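Local coordinates for protein DNA polymerase (Bacillus phage phi29, PDB 2PY5) that replicates the viral DNA by protein-primed, highly processive and faithful strand-displacement synthesis and also carries a proofreading 3'-5' exonuclease, at residues Y369-S374 with L381-L386; D193-F198 with K205-V210; K131-A134 with K138-V141; A256-R261 with N387-K392. The protein carries 2 engineered substitutions. All coordinates share one frame; numbering follows the deposited sequence.

How the interactions relate
Interactions 1 and 4 belong to the polymerisation region, and interaction 2, from the 192-229 region, packs against both, whereas interaction 3 belongs to the exonuclease region, where A12 and A66 are engineered. The chain runs directly from segment 381-386 into 387-392, so the finger hairpin of interaction 1 leads into the DNA-binding turn of interaction 4, their centres about 14 Å apart. L389 ties interaction 4 to interaction 2, its CD1 lying 3.8 Å from L195 CA. S194 OG of interaction 2 lies 2.8 Å from M385 O of interaction 1, a probable hydrogen bond. Interaction 3 stands apart, its centre about 18 Å from that of interaction 1 and 32 Å from that of interaction 2.

Interaction 1 (Y369-S374 with L381-L386); sequences YIKTTS and LAKLML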
# COMPACT_ATOMS: atom_id res chain seq x y z
N TYR F 369 -1.43 -19.15 12.25
CA TYR F 369 -2.37 -19.90 13.08
C TYR F 369 -3.60 -19.08 13.43
O TYR F 369 -4.73 -19.55 13.31
CB TYR F 369 -1.69 -20.37 14.37
CG TYR F 369 -2.61 -21.21 15.22
CD1 TYR F 369 -2.83 -22.54 14.90
CD2 TYR F 369 -3.26 -20.68 16.32
CE1 TYR F 369 -3.68 -23.33 15.66
CE2 TYR F 369 -4.12 -21.45 17.09
CZ TYR F 369 -4.32 -22.79 16.76
OH TYR F 369 -5.16 -23.59 17.49
N ILE F 370 -3.38 -17.83 13.85
CA ILE F 370 -4.49 -16.93 14.18
C ILE F 370 -5.38 -16.72 12.95
O ILE F 370 -6.61 -16.80 13.03
CB ILE F 370 -3.99 -15.61 14.78
CG1 ILE F 370 -3.38 -15.87 16.17
CG2 ILE F 370 -5.14 -14.61 14.87
CD1 ILE F 370 -2.58 -14.70 16.72
N LYS F 371 -4.76 -16.48 11.79
CA LYS F 371 -5.51 -16.31 10.54
C LYS F 371 -6.41 -17.51 10.26
O LYS F 371 -7.60 -17.37 9.98
CB LYS F 371 -4.55 -16.12 9.36
CG LYS F 371 -5.22 -15.90 8.02
CD LYS F 371 -4.17 -15.89 6.91
CE LYS F 371 -4.76 -16.12 5.53
NZ LYS F 371 -3.69 -16.57 4.57
N THR F 372 -5.82 -18.70 10.36
CA THR F 372 -6.48 -19.95 10.02
C THR F 372 -7.62 -20.29 10.99
O THR F 372 -8.60 -20.92 10.60
CB THR F 372 -5.45 -21.13 9.95
OG1 THR F 372 -4.49 -20.88 8.91
CG2 THR F 372 -6.14 -22.47 9.70
N THR F 373 -7.48 -19.88 12.25
CA THR F 373 -8.46 -20.27 13.29
C THR F 373 -9.47 -19.17 13.65
O THR F 373 -10.36 -19.39 14.48
CB THR F 373 -7.76 -20.74 14.58
OG1 THR F 373 -6.89 -19.72 15.08
CG2 THR F 373 -6.96 -22.00 14.31
N SER F 374 -9.38 -18.03 12.99
CA SER F 374 -10.23 -16.89 13.30
C SER F 374 -11.08 -16.49 12.11
O SER F 374 -10.87 -16.98 11.00
CB SER F 374 -9.36 -15.70 13.73
OG SER F 374 -8.47 -16.09 14.76
N LEU F 381 -6.92 -8.82 10.81
CA LEU F 381 -5.80 -8.26 11.53
C LEU F 381 -4.59 -9.18 11.46
O LEU F 381 -3.47 -8.70 11.38
CB LEU F 381 -6.18 -7.97 12.98
CG LEU F 381 -7.19 -6.85 13.15
CD1 LEU F 381 -7.59 -6.81 14.61
CD2 LEU F 381 -6.65 -5.50 12.68
N ALA F 382 -4.83 -10.49 11.46
CA ALA F 382 -3.73 -11.45 11.29
C ALA F 382 -3.09 -11.31 9.91
O ALA F 382 -1.87 -11.34 9.78
CB ALA F 382 -4.23 -12.88 11.51
N LYS F 383 -3.91 -11.14 8.89
CA LYS F 383 -3.42 -10.88 7.54
C LYS F 383 -2.61 -9.60 7.51
O LYS F 383 -1.54 -9.52 6.90
CB LYS F 383 -4.60 -10.80 6.57
CG LYS F 383 -5.32 -12.13 6.42
CD LYS F 383 -6.70 -11.97 5.82
CE LYS F 383 -6.65 -11.48 4.40
NZ LYS F 383 -8.05 -11.30 3.88
N LEU F 384 -3.13 -8.57 8.18
CA LEU F 384 -2.44 -7.31 8.24
C LEU F 384 -1.07 -7.44 8.91
O LEU F 384 -0.08 -6.89 8.43
CB LEU F 384 -3.32 -6.28 8.97
CG LEU F 384 -3.01 -4.81 8.79
CD1 LEU F 384 -3.03 -4.35 7.33
CD2 LEU F 384 -4.03 -4.02 9.61
N MET F 385 -0.98 -8.21 9.98
CA MET F 385 0.30 -8.42 10.65
C MET F 385 1.31 -9.14 9.72
O MET F 385 2.47 -8.76 9.64
CB MET F 385 0.12 -9.23 11.93
CG MET F 385 -0.52 -8.44 13.07
SD MET F 385 0.54 -7.15 13.72
CE MET F 385 1.77 -8.10 14.63
N LEU F 386 0.84 -10.15 9.02
CA LEU F 386 1.69 -10.91 8.10
C LEU F 386 2.15 -10.07 6.92
O LEU F 386 3.28 -10.20 6.45
CB LEU F 386 0.93 -12.14 7.59
CG LEU F 386 0.76 -13.24 8.64
CD1 LEU F 386 -0.33 -14.21 8.23
CD2 LEU F 386 2.09 -13.98 8.88
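K371 and A382 mark the closest backbone approach of two helices that run nearly antiparallel, their CA atoms 5.2 Å apart. The short axes come within 8.7 Å at 153°, consistent with the small A382, whose CB sits 3.6 Å from K371 N, against the backbone itself. I370 adds its CG2 branch, which meets A382 CB at 3.9 Å. K371 has CG anti to the backbone N (chi1 -179°) and an extended chain beyond, which carries its methylenes past the neighbouring helix. There they cross the K383 chain obliquely, K371 CD resting 4.0 Å from K383 CG, while L386 CD1 comes near the same CD more loosely. The two lysines thus touch through their aliphatic parts, with K371 NZ and K383 NZ 6.9 Å apart. K371 interacts with the phosphates of the incoming nucleotide during synthesis and K383 is probably involved in selecting it, so the pair lines a site built for an anion. Q380 takes a hydrogen bond from K383 NZ. At the end of the first helix, the hydroxyl S374 OG bonds I370 O at 2.6 Å. Helices 361-373 and 376-387 form the antiparallel hairpin of the fingers subdomain of a B-family polymerase; W367 packs on A382 and L386 within it, helix 160-182 touches L381 and L384, and helix 190-202 touches L384 and M385.

Interaction 2 (D193-F198 with K205-V210); sequences DSLKGF and KKFKKV. With EDO (1,2-ethanediol), chain M.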
# COMPACT_ATOMS: atom_id res chain seq x y z
N ASP F 193 3.00 -1.87 13.91
CA ASP F 193 2.47 -2.98 14.71
C ASP F 193 3.18 -4.28 14.32
O ASP F 193 3.59 -5.09 15.18
CB ASP F 193 0.96 -3.18 14.52
CG ASP F 193 0.12 -2.10 15.15
OD1 ASP F 193 0.47 -1.62 16.22
OD2 ASP F 193 -0.95 -1.77 14.57
N SER F 194 3.34 -4.49 13.02
CA SER F 194 3.99 -5.70 12.51
C SER F 194 5.41 -5.80 13.02
O SER F 194 5.86 -6.85 13.49
CB SER F 194 3.99 -5.75 10.99
OG SER F 194 2.74 -6.14 10.49
N LEU F 195 6.16 -4.72 12.91
CA LEU F 195 7.56 -4.74 13.34
C LEU F 195 7.70 -4.97 14.84
O LEU F 195 8.59 -5.71 15.27
CB LEU F 195 8.28 -3.46 12.91
CG LEU F 195 9.79 -3.42 13.16
CD1 LEU F 195 10.52 -4.56 12.48
CD2 LEU F 195 10.38 -2.06 12.73
N LYS F 196 6.83 -4.34 15.63
CA LYS F 196 6.86 -4.52 17.08
C LYS F 196 6.59 -5.98 17.42
O LYS F 196 7.27 -6.57 18.26
CB LYS F 196 5.86 -3.59 17.76
CG LYS F 196 5.88 -3.67 19.28
CD LYS F 196 4.94 -4.72 19.80
CE LYS F 196 4.73 -4.56 21.30
NZ LYS F 196 3.82 -5.59 21.83
N GLY F 197 5.61 -6.56 16.74
CA GLY F 197 5.24 -7.97 16.96
C GLY F 197 6.37 -8.91 16.63
O GLY F 197 6.63 -9.87 17.37
N PHE F 198 7.05 -8.64 15.54
CA PHE F 198 8.22 -9.41 15.15
C PHE F 198 9.31 -9.31 16.21
O PHE F 198 9.88 -10.33 16.64
CB PHE F 198 8.74 -8.91 13.81
CG PHE F 198 9.97 -9.60 13.35
CD1 PHE F 198 9.96 -10.96 13.07
CD2 PHE F 198 11.14 -8.89 13.21
CE1 PHE F 198 11.13 -11.59 12.64
CE2 PHE F 198 12.31 -9.52 12.78
CZ PHE F 198 12.29 -10.86 12.50
N LYS F 205 16.91 -8.21 21.88
CA LYS F 205 18.31 -8.60 21.99
C LYS F 205 18.79 -9.23 20.67
O LYS F 205 19.83 -8.82 20.12
CB LYS F 205 18.50 -9.60 23.14
CG LYS F 205 19.94 -10.03 23.37
CD LYS F 205 20.05 -10.90 24.62
CE LYS F 205 21.49 -11.31 24.89
NZ LYS F 205 22.37 -10.16 25.24
N LYS F 206 18.05 -10.21 20.17
CA LYS F 206 18.43 -10.86 18.92
C LYS F 206 18.32 -9.89 17.76
O LYS F 206 19.20 -9.84 16.90
CB LYS F 206 17.58 -12.10 18.64
CG LYS F 206 18.00 -12.85 17.35
CD LYS F 206 17.36 -14.22 17.20
CE LYS F 206 17.77 -14.88 15.88
NZ LYS F 206 16.93 -16.09 15.55
N PHE F 207 17.23 -9.12 17.72
CA PHE F 207 17.02 -8.16 16.61
C PHE F 207 18.24 -7.25 16.45
O PHE F 207 18.73 -7.05 15.35
CB PHE F 207 15.75 -7.33 16.85
CG PHE F 207 15.34 -6.52 15.67
CD1 PHE F 207 14.34 -6.95 14.82
CD2 PHE F 207 15.98 -5.31 15.39
CE1 PHE F 207 13.96 -6.19 13.71
CE2 PHE F 207 15.61 -4.56 14.27
CZ PHE F 207 14.62 -5.01 13.44
N LYS F 208 18.73 -6.69 17.57
CA LYS F 208 19.86 -5.78 17.54
C LYS F 208 21.15 -6.45 17.06
O LYS F 208 21.98 -5.84 16.39
CB LYS F 208 20.10 -5.18 18.93
CG LYS F 208 19.00 -4.26 19.39
CD LYS F 208 19.26 -3.84 20.83
CE LYS F 208 18.26 -2.83 21.31
NZ LYS F 208 18.20 -2.85 22.80
N LYS F 209 21.29 -7.72 17.38
CA LYS F 209 22.49 -8.48 17.03
C LYS F 209 22.48 -8.79 15.54
O LYS F 209 23.51 -8.63 14.86
CB LYS F 209 22.54 -9.77 17.84
CG LYS F 209 23.84 -10.55 17.70
CD LYS F 209 23.91 -11.63 18.75
CE LYS F 209 25.25 -12.36 18.74
NZ LYS F 209 25.42 -13.20 19.97
N VAL F 210 21.34 -9.23 15.02
CA VAL F 210 21.26 -9.70 13.64
C VAL F 210 20.90 -8.61 12.63
O VAL F 210 21.20 -8.76 11.44
CB VAL F 210 20.33 -10.93 13.46
CG1 VAL F 210 20.72 -12.04 14.47
CG2 VAL F 210 18.89 -10.57 13.55
C1 EDO M . 21.27 -2.19 16.98
O1 EDO M . 22.22 -3.25 16.78
C2 EDO M . 20.41 -1.98 15.74
O2 EDO M . 19.39 -2.97 15.59
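The rings of F198 and F207 meet edge to edge, with F198 CE2 3.8 Å from F207 CE1 and each of these atoms near the plane of the other ring. The ring planes are steeply turned, about 74° apart, so neither face lies on the other and this is not a stack. L195 CD1 reaches the same F207 CE1 at 4.0 Å, obliquely, so CE1 meets both a leucine methyl and a phenylalanine edge one helical turn apart, from directions about a right angle apart. F198 has its ring anti to the backbone N (chi1 178°), and F207 is set alike, which extends both rings toward each other, the nearest CA atoms, those of F198 and F207, being 9.0 Å apart. The contact is buried and wholly apolar, without a hydrogen bond between the segments. Beyond it, an ethanediol, probably from the crystallisation liquor, donates from O1 to K208 O at 2.6 Å and brings its O2 to the far edge of the F207 ring. K199 makes a cation-pi contact with F207, and F211 meets that ring edge-to-face, while F360 lies against F198 with the planes at about 25°. Helices 190-202 and 204-210 thus close on each other in the region that coordinates synthesis with degradation and binds the terminal protein; V210 is bonded through its backbone to G266, next to strand 267-272.

Interaction 3 (K131-A134 with K138-V141); sequences KKIA and KLTV
A134 fills the middle of the contact, its CB 3.7 Å from V141 CB and 4.4 Å from L139 CB, so that one methyl is flanked by two apolar side chains of the returning loop. L139 also brings CD1 toward I133 CG2, a loose touch at 4.5 Å. In V141, CG1 lies between the backbone N and the carbonyl carbon (chi1 56°), which leaves CG2 anti to N, and this second methyl reaches K131 CD at 3.7 Å, the lysine crossing it at about a right angle. K131 gets there by a bend at chi2 (-83°), which lays its methylenes beside the valine before the chain ends near polar partners. Toward the backbone, L139 N donates to A134 O at 2.8 Å; the bond is nearly straight (173°) and the donor lies in the carbonyl plane. It is the long-range bond of the Schellman motif that ends helix 130-136, with K138 at positive phi turning the chain back. The A134-L139 side-chain touch is the apolar pairing commonly found beside such a motif. At the outer rim K131 NZ bonds L142 O and G144 O, just before D145, a magnesium ligand in other structures of the protein, which the lysine side chain touches. I133 faces H61, a contact site of the terminal protein, and leans on helix 160-182. The chemistry implies a helix end closed by a Schellman motif, whose L139 N to A134 O bond is short and straight, over a small apolar cluster, with a lysine whose methylenes pack on the valine while its ammonium, held by two carbonyls, would probably add positive charge near the D145 carboxylate.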
# COMPACT_ATOMS: atom_id res chain seq x y z
N LYS F 131 -15.95 1.42 3.69
CA LYS F 131 -16.89 0.41 3.24
C LYS F 131 -16.29 -1.00 3.22
O LYS F 131 -16.97 -1.95 3.57
CB LYS F 131 -17.42 0.77 1.85
CG LYS F 131 -18.34 1.98 1.86
CD LYS F 131 -19.76 1.60 2.23
CE LYS F 131 -20.77 2.65 1.79
NZ LYS F 131 -22.15 2.07 1.72
N LYS F 132 -15.02 -1.11 2.82
CA LYS F 132 -14.35 -2.41 2.79
C LYS F 132 -14.05 -2.91 4.20
O LYS F 132 -14.21 -4.10 4.49
CB LYS F 132 -13.07 -2.34 1.96
CG LYS F 132 -12.29 -3.64 1.93
CD LYS F 132 -11.29 -3.69 0.77
CE LYS F 132 -10.36 -4.88 0.90
NZ LYS F 132 -11.10 -6.18 0.92
N ILE F 133 -13.62 -2.00 5.08
CA ILE F 133 -13.45 -2.33 6.49
C ILE F 133 -14.74 -2.90 7.08
O ILE F 133 -14.72 -3.92 7.74
CB ILE F 133 -12.99 -1.11 7.32
CG1 ILE F 133 -11.58 -0.70 6.91
CG2 ILE F 133 -13.04 -1.45 8.83
CD1 ILE F 133 -11.15 0.68 7.36
N ALA F 134 -15.86 -2.25 6.83
CA ALA F 134 -17.12 -2.75 7.38
C ALA F 134 -17.43 -4.15 6.87
O ALA F 134 -17.83 -5.03 7.64
CB ALA F 134 -18.27 -1.79 7.07
N LYS F 138 -16.92 -7.44 9.34
CA LYS F 138 -18.28 -7.87 9.69
C LYS F 138 -18.99 -6.87 10.60
O LYS F 138 -19.58 -7.24 11.61
CB LYS F 138 -18.29 -9.27 10.32
CG LYS F 138 -17.45 -10.29 9.59
CD LYS F 138 -17.90 -10.50 8.15
CE LYS F 138 -19.23 -11.22 8.06
NZ LYS F 138 -19.42 -11.85 6.71
N LEU F 139 -18.94 -5.60 10.19
CA LEU F 139 -19.52 -4.47 10.93
C LEU F 139 -20.71 -3.92 10.15
O LEU F 139 -20.75 -4.02 8.92
CB LEU F 139 -18.46 -3.37 11.13
CG LEU F 139 -17.13 -3.78 11.76
CD1 LEU F 139 -16.18 -2.60 11.81
CD2 LEU F 139 -17.36 -4.37 13.15
N THR F 140 -21.68 -3.34 10.86
CA THR F 140 -22.88 -2.81 10.21
C THR F 140 -22.53 -1.61 9.33
O THR F 140 -21.81 -0.72 9.76
CB THR F 140 -23.94 -2.38 11.24
OG1 THR F 140 -24.28 -3.50 12.07
CG2 THR F 140 -25.20 -1.87 10.55
N VAL F 141 -23.04 -1.61 8.10
CA VAL F 141 -22.83 -0.51 7.17
C VAL F 141 -24.11 -0.20 6.42
O VAL F 141 -24.82 -1.10 5.97
CB VAL F 141 -21.68 -0.80 6.17
CG1 VAL F 141 -21.95 -2.09 5.40
CG2 VAL F 141 -21.49 0.38 5.21

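Interaction 4 (A256-R261 with N387-K392); sequences AQMYSR and NSLYGK. With EDO (1,2-ethanediol), chain T; EDO (1,2-ethanediol), chain H; EDO (1,2-ethanediol), chain I; nucleotides of chain C.
K392 NZ, in the segment whose L389 and Y390 pack on M258, grips one DNA phosphate group twice: it bonds OP2 of DC4 of chain C at 2.8 Å and O5' of the same nucleotide at 3.2 Å. Bends at chi2 and chi3 fold its chain over the sugar. The protein contact itself is apolar and buried. M258 CE touches L389 CD2 at 3.8 Å, and SD lies 3.9 Å from Y390 CB, the thioether crossing the tyrosine at about a right angle. A bend at chi3 (80°) turns CE onto the leucine while the sulfur stays against Y390. The Y390 ring leads away from M258 to stack with Y254, both probably involved in nucleotide selection. Just past the end of helix 253-260, R261 NE donates back to Q257 OE1 at 2.9 Å, almost straight and in the guanidinium plane. That helix starts within motif A of the palm and carries M258 just beyond it; L389 and Y390 belong to the Kx3NSxYG motif of the fingers. Such chemistry implies that a buried methionine joins the two segments without any polar bond, while K392, by charge, probably secures the DNA strand.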
# COMPACT_ATOMS: atom_id res chain seq x y z
N ALA F 256 5.72 -16.13 2.09
CA ALA F 256 6.35 -17.36 1.61
C ALA F 256 7.86 -17.16 1.41
O ALA F 256 8.64 -18.03 1.77
CB ALA F 256 5.71 -17.84 0.32
N GLN F 257 8.27 -16.03 0.85
CA GLN F 257 9.72 -15.78 0.69
C GLN F 257 10.42 -15.67 2.04
O GLN F 257 11.50 -16.22 2.26
CB GLN F 257 10.01 -14.53 -0.14
CG GLN F 257 9.30 -14.43 -1.46
CD GLN F 257 9.25 -15.70 -2.22
OE1 GLN F 257 10.28 -16.30 -2.54
NE2 GLN F 257 8.03 -16.16 -2.53
N MET F 258 9.77 -14.96 2.96
CA MET F 258 10.29 -14.79 4.32
C MET F 258 10.43 -16.12 5.05
O MET F 258 11.38 -16.32 5.83
CB MET F 258 9.39 -13.81 5.08
CG MET F 258 9.39 -12.44 4.42
SD MET F 258 8.03 -11.38 4.94
CE MET F 258 8.72 -10.90 6.41
N TYR F 259 9.52 -17.05 4.79
CA TYR F 259 9.49 -18.30 5.51
C TYR F 259 10.60 -19.25 5.08
O TYR F 259 11.11 -19.99 5.91
CB TYR F 259 8.14 -18.99 5.32
CG TYR F 259 7.80 -19.99 6.40
CD1 TYR F 259 7.92 -21.35 6.19
CD2 TYR F 259 7.35 -19.56 7.65
CE1 TYR F 259 7.60 -22.28 7.20
CE2 TYR F 259 7.01 -20.46 8.65
CZ TYR F 259 7.15 -21.82 8.43
OH TYR F 259 6.81 -22.71 9.41
N SER F 260 10.98 -19.23 3.79
CA SER F 260 11.85 -20.29 3.27
C SER F 260 13.10 -19.88 2.52
O SER F 260 14.00 -20.72 2.35
CB SER F 260 11.04 -21.26 2.40
OG SER F 260 10.68 -20.67 1.18
N ARG F 261 13.23 -18.61 2.13
CA ARG F 261 14.39 -18.22 1.35
C ARG F 261 15.60 -17.83 2.18
O ARG F 261 15.48 -17.45 3.33
CB ARG F 261 14.07 -17.05 0.40
CG ARG F 261 12.96 -17.35 -0.57
CD ARG F 261 13.35 -18.32 -1.65
NE ARG F 261 12.39 -18.26 -2.76
CZ ARG F 261 12.43 -19.01 -3.85
NH1 ARG F 261 13.39 -19.92 -4.02
NH2 ARG F 261 11.51 -18.85 -4.79
N ASN F 387 1.24 -9.22 6.43
CA ASN F 387 1.46 -8.50 5.15
C ASN F 387 2.26 -7.20 5.32
O ASN F 387 2.88 -6.73 4.36
CB ASN F 387 0.11 -8.19 4.48
CG ASN F 387 -0.55 -9.43 3.90
OD1 ASN F 387 0.14 -10.40 3.56
ND2 ASN F 387 -1.88 -9.39 3.75
N SER F 388 2.24 -6.62 6.51
CA SER F 388 2.80 -5.29 6.75
C SER F 388 4.22 -5.30 7.32
O SER F 388 4.80 -4.24 7.59
CB SER F 388 1.88 -4.51 7.71
OG SER F 388 0.53 -4.47 7.27
N LEU F 389 4.82 -6.48 7.45
CA LEU F 389 6.17 -6.58 8.02
C LEU F 389 7.32 -6.25 7.04
O LEU F 389 8.20 -5.44 7.36
CB LEU F 389 6.40 -7.99 8.60
CG LEU F 389 7.74 -8.16 9.30
CD1 LEU F 389 8.03 -7.14 10.39
CD2 LEU F 389 7.81 -9.59 9.89
N TYR F 390 7.36 -6.86 5.85
CA TYR F 390 8.59 -6.77 5.07
C TYR F 390 8.94 -5.34 4.70
O TYR F 390 10.11 -4.94 4.67
CB TYR F 390 8.57 -7.66 3.81
CG TYR F 390 7.92 -7.05 2.58
CD1 TYR F 390 8.64 -6.21 1.74
CD2 TYR F 390 6.60 -7.30 2.28
CE1 TYR F 390 8.06 -5.64 0.65
CE2 TYR F 390 6.01 -6.73 1.17
CZ TYR F 390 6.74 -5.90 0.37
OH TYR F 390 6.16 -5.34 -0.75
N GLY F 391 7.90 -4.55 4.42
CA GLY F 391 8.12 -3.19 3.96
C GLY F 391 8.83 -2.31 4.96
O GLY F 391 9.48 -1.34 4.60
N LYS F 392 8.69 -2.62 6.25
CA LYS F 392 9.33 -1.81 7.29
C LYS F 392 10.85 -1.94 7.29
O LYS F 392 11.55 -1.05 7.74
CB LYS F 392 8.76 -2.19 8.65
CG LYS F 392 7.34 -1.69 8.86
CD LYS F 392 7.24 -0.20 9.15
CE LYS F 392 7.70 0.18 10.57
NZ LYS F 392 7.49 1.63 10.87
C1 EDO T . 8.23 -19.53 -3.24
O1 EDO T . 6.94 -18.90 -3.25
C2 EDO T . 8.72 -19.75 -1.82
O2 EDO T . 7.85 -20.64 -1.10
C1 EDO H . -2.78 -13.03 2.74
O1 EDO H . -3.20 -11.70 2.38
C2 EDO H . -2.81 -13.16 4.27
O2 EDO H . -1.57 -12.82 4.94
C1 EDO I . 17.32 -21.77 1.42
O1 EDO I . 18.43 -21.84 0.52
C2 EDO I . 16.07 -22.31 0.73
O2 EDO I . 15.22 -23.02 1.65
P DC C 4 5.02 3.48 8.95
OP1 DC C 4 3.94 3.18 7.98
OP2 DC C 4 5.05 2.84 10.29
O5' DC C 4 6.46 3.21 8.33
C5' DC C 4 6.72 3.63 7.01
C4' DC C 4 7.44 2.52 6.27
O4' DC C 4 6.59 1.35 6.16
C3' DC C 4 7.78 2.89 4.84
O3' DC C 4 8.99 3.59 4.83
C2' DC C 4 7.89 1.53 4.18
C1' DC C 4 6.78 0.77 4.88
N1 DC C 4 5.51 0.78 4.10
C2 DC C 4 5.46 0.03 2.92
O2 DC C 4 6.46 -0.60 2.53
N3 DC C 4 4.32 0.01 2.19
C4 DC C 4 3.25 0.69 2.62
N4 DC C 4 2.15 0.63 1.86
C5 DC C 4 3.28 1.46 3.82
C6 DC C 4 4.41 1.48 4.53